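Local coordinates for cysteine hydrolase (Staphylococcus aureus, PDB 6KUA), which hydrolyses nicotinamide to nicotinic acid and ammonia, as a nicotinamidase of the isochorismatase-like cysteine hydrolase family, at residues A[50-55]-A[113-118]. Residues are numbered along the deposited sequence; the frame is centred on the assembly and turned at random.
Sequences FFLMDL and TPLDSL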
loop_
_atom_site.group_PDB
_atom_site.type_symbol
_atom_site.label_atom_id
_atom_site.label_comp_id
_atom_site.label_asym_id
_atom_site.label_seq_id
_atom_site.Cartn_x
_atom_site.Cartn_y
_atom_site.Cartn_z
ATOM N N PHE A 50 8.429 -12.704 -14.296
ATOM C CA PHE A 50 7.585 -11.530 -14.481
ATOM C C PHE A 50 8.361 -10.521 -15.311
ATOM O O PHE A 50 9.461 -10.110 -14.921
ATOM C CB PHE A 50 7.165 -10.929 -13.138
ATOM C CG PHE A 50 6.360 -11.863 -12.272
ATOM C CD1 PHE A 50 6.973 -12.912 -11.598
ATOM C CD2 PHE A 50 4.988 -11.676 -12.117
ATOM C CE1 PHE A 50 6.234 -13.787 -10.796
ATOM C CE2 PHE A 50 4.230 -12.538 -11.310
ATOM C CZ PHE A 50 4.849 -13.592 -10.648
ATOM N N PHE A 51 7.808 -10.154 -16.470
ATOM C CA PHE A 51 8.344 -9.073 -17.282
ATOM C C PHE A 51 7.576 -7.800 -16.938
ATOM O O PHE A 51 6.358 -7.732 -17.143
ATOM C CB PHE A 51 8.243 -9.412 -18.773
ATOM C CG PHE A 51 9.102 -10.583 -19.187
ATOM C CD1 PHE A 51 8.636 -11.878 -19.060
ATOM C CD2 PHE A 51 10.381 -10.382 -19.689
ATOM C CE1 PHE A 51 9.434 -12.970 -19.437
ATOM C CE2 PHE A 51 11.174 -11.444 -20.063
ATOM C CZ PHE A 51 10.703 -12.745 -19.939
ATOM N N LEU A 52 8.279 -6.823 -16.367
ATOM C CA LEU A 52 7.681 -5.594 -15.857
ATOM C C LEU A 52 8.067 -4.441 -16.772
ATOM O O LEU A 52 9.257 -4.189 -16.979
ATOM C CB LEU A 52 8.137 -5.325 -14.426
ATOM C CG LEU A 52 7.528 -6.382 -13.510
ATOM C CD1 LEU A 52 8.600 -7.055 -12.666
ATOM C CD2 LEU A 52 6.453 -5.741 -12.656
ATOM N N MET A 53 7.064 -3.735 -17.302
ATOM C CA MET A 53 7.290 -2.793 -18.394
ATOM C C MET A 53 6.543 -1.483 -18.193
ATOM O O MET A 53 5.324 -1.478 -18.017
ATOM C CB MET A 53 6.870 -3.417 -19.727
ATOM C CG MET A 53 7.681 -4.655 -20.079
ATOM S SD MET A 53 9.334 -4.208 -20.627
ATOM C CE MET A 53 8.949 -2.657 -21.419
ATOM N N ASP A 54 7.290 -0.384 -18.235
ATOM C CA ASP A 54 6.721 0.955 -18.259
ATOM C C ASP A 54 5.593 1.057 -19.276
ATOM O O ASP A 54 5.752 0.696 -20.446
ATOM C CB ASP A 54 7.816 1.972 -18.600
ATOM C CG ASP A 54 8.259 2.782 -17.395
ATOM O OD1 ASP A 54 7.399 3.053 -16.516
ATOM O OD2 ASP A 54 9.464 3.139 -17.326
ATOM N N LEU A 55 4.441 1.521 -18.808
ATOM C CA LEU A 55 3.314 1.832 -19.672
ATOM C C LEU A 55 3.380 3.311 -20.019
ATOM O O LEU A 55 3.614 4.143 -19.139
ATOM C CB LEU A 55 1.991 1.505 -18.976
ATOM C CG LEU A 55 0.746 1.543 -19.864
ATOM C CD1 LEU A 55 1.083 1.031 -21.250
ATOM C CD2 LEU A 55 -0.400 0.746 -19.261
ATOM N N THR A 113 0.491 -2.042 -8.951
ATOM C CA THR A 113 0.411 -3.287 -9.698
ATOM C C THR A 113 -0.001 -4.428 -8.774
ATOM O O THR A 113 0.040 -4.292 -7.548
ATOM C CB THR A 113 1.752 -3.639 -10.358
ATOM O OG1 THR A 113 2.642 -4.119 -9.338
ATOM C CG2 THR A 113 2.356 -2.408 -11.103
ATOM N N PRO A 114 -0.430 -5.556 -9.329
ATOM C CA PRO A 114 -0.740 -6.715 -8.486
ATOM C C PRO A 114 0.465 -7.622 -8.226
ATOM O O PRO A 114 0.288 -8.786 -7.849
ATOM C CB PRO A 114 -1.808 -7.446 -9.299
ATOM C CG PRO A 114 -1.432 -7.147 -10.728
ATOM C CD PRO A 114 -0.855 -5.757 -10.729
ATOM N N LEU A 115 1.684 -7.115 -8.423
ATOM C CA LEU A 115 2.863 -7.981 -8.365
ATOM C C LEU A 115 2.974 -8.690 -7.018
ATOM O O LEU A 115 3.151 -9.910 -6.963
ATOM C CB LEU A 115 4.128 -7.177 -8.655
ATOM C CG LEU A 115 5.424 -7.998 -8.581
ATOM C CD1 LEU A 115 5.410 -9.127 -9.628
ATOM C CD2 LEU A 115 6.642 -7.078 -8.766
ATOM N N ASP A 116 2.869 -7.947 -5.918
ATOM C CA ASP A 116 3.021 -8.565 -4.602
ATOM C C ASP A 116 1.985 -9.666 -4.398
ATOM O O ASP A 116 2.315 -10.777 -3.951
ATOM C CB ASP A 116 2.920 -7.492 -3.512
ATOM C CG ASP A 116 3.004 -8.058 -2.097
ATOM O OD1 ASP A 116 3.813 -8.986 -1.857
ATOM O OD2 ASP A 116 2.266 -7.548 -1.211
ATOM N N SER A 117 0.725 -9.385 -4.746
ATOM C CA SER A 117 -0.313 -10.392 -4.540
ATOM C C SER A 117 -0.101 -11.609 -5.438
ATOM O O SER A 117 -0.378 -12.738 -5.016
ATOM C CB SER A 117 -1.696 -9.789 -4.780
ATOM O OG SER A 117 -1.930 -9.714 -6.168
ATOM N N LEU A 118 0.399 -11.398 -6.660
ATOM C CA LEU A 118 0.716 -12.515 -7.543
ATOM C C LEU A 118 1.820 -13.393 -6.969
ATOM O O LEU A 118 1.740 -14.624 -7.042
ATOM C CB LEU A 118 1.132 -11.997 -8.912
ATOM C CG LEU A 118 -0.006 -11.450 -9.781
ATOM C CD1 LEU A 118 0.572 -10.691 -10.983
ATOM C CD2 LEU A 118 -0.933 -12.578 -10.246
#
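Leu115, whose two methyls reach Phe50 and Leu52 across the contact, is held at its backbone by Thr113 OG1, a hydroxyl oxygen engaged in two hydrogen bonds. It takes the N-H of Leu115 in a fairly straight bond (Leu115 N to Thr113 OG1 3.3 Å, 162° at the hydrogen), which closes an ST turn, and it is also hydrogen-bonded to the carbonyl of Ser109. Pro114 occupies the N-cap position, and its carbonyl O receives Leu118 N at 2.9 Å, an i to i+4 bond at the start of the helix.

Across the contact itself the forces are wholly apolar. Leu115 extends away from its own backbone N (chi1 179°), which carries both methyls to the strand and divides the work between them. CD1 sits over one face of the Phe50 ring in a CH-pi contact, 4.0 Å from the centroid and 29° off the normal; its nearest ring atom is Phe50 CD2, 3.6 Å from Leu115 CD1. Leu115 CD2 goes instead to Leu52, meeting Leu52 CD2 at 4.1 Å as the two side chains cross at about a right angle. One turn later Leu118 adds a second apolar contact to the same ring: its CB comes within 4.0 Å of Phe50 CE2, at a slant to the ring.

Alternation along the strand explains the pattern, since Phe50 and Leu52 face this helix while Phe51 lies on the other face, where its ring packs edge-to-face with Tyr90. Phe50 is further confined by stacking on His100 and by Ala5 and Leu7 of strand 4-9. This buried layer, in which the Leu52 side chain lies about 12 Å from the zinc ion, joins helix 115-121 to one face of the parallel sheet, the alpha/beta/alpha packing characteristic of the isochorismatase-like hydrolase fold.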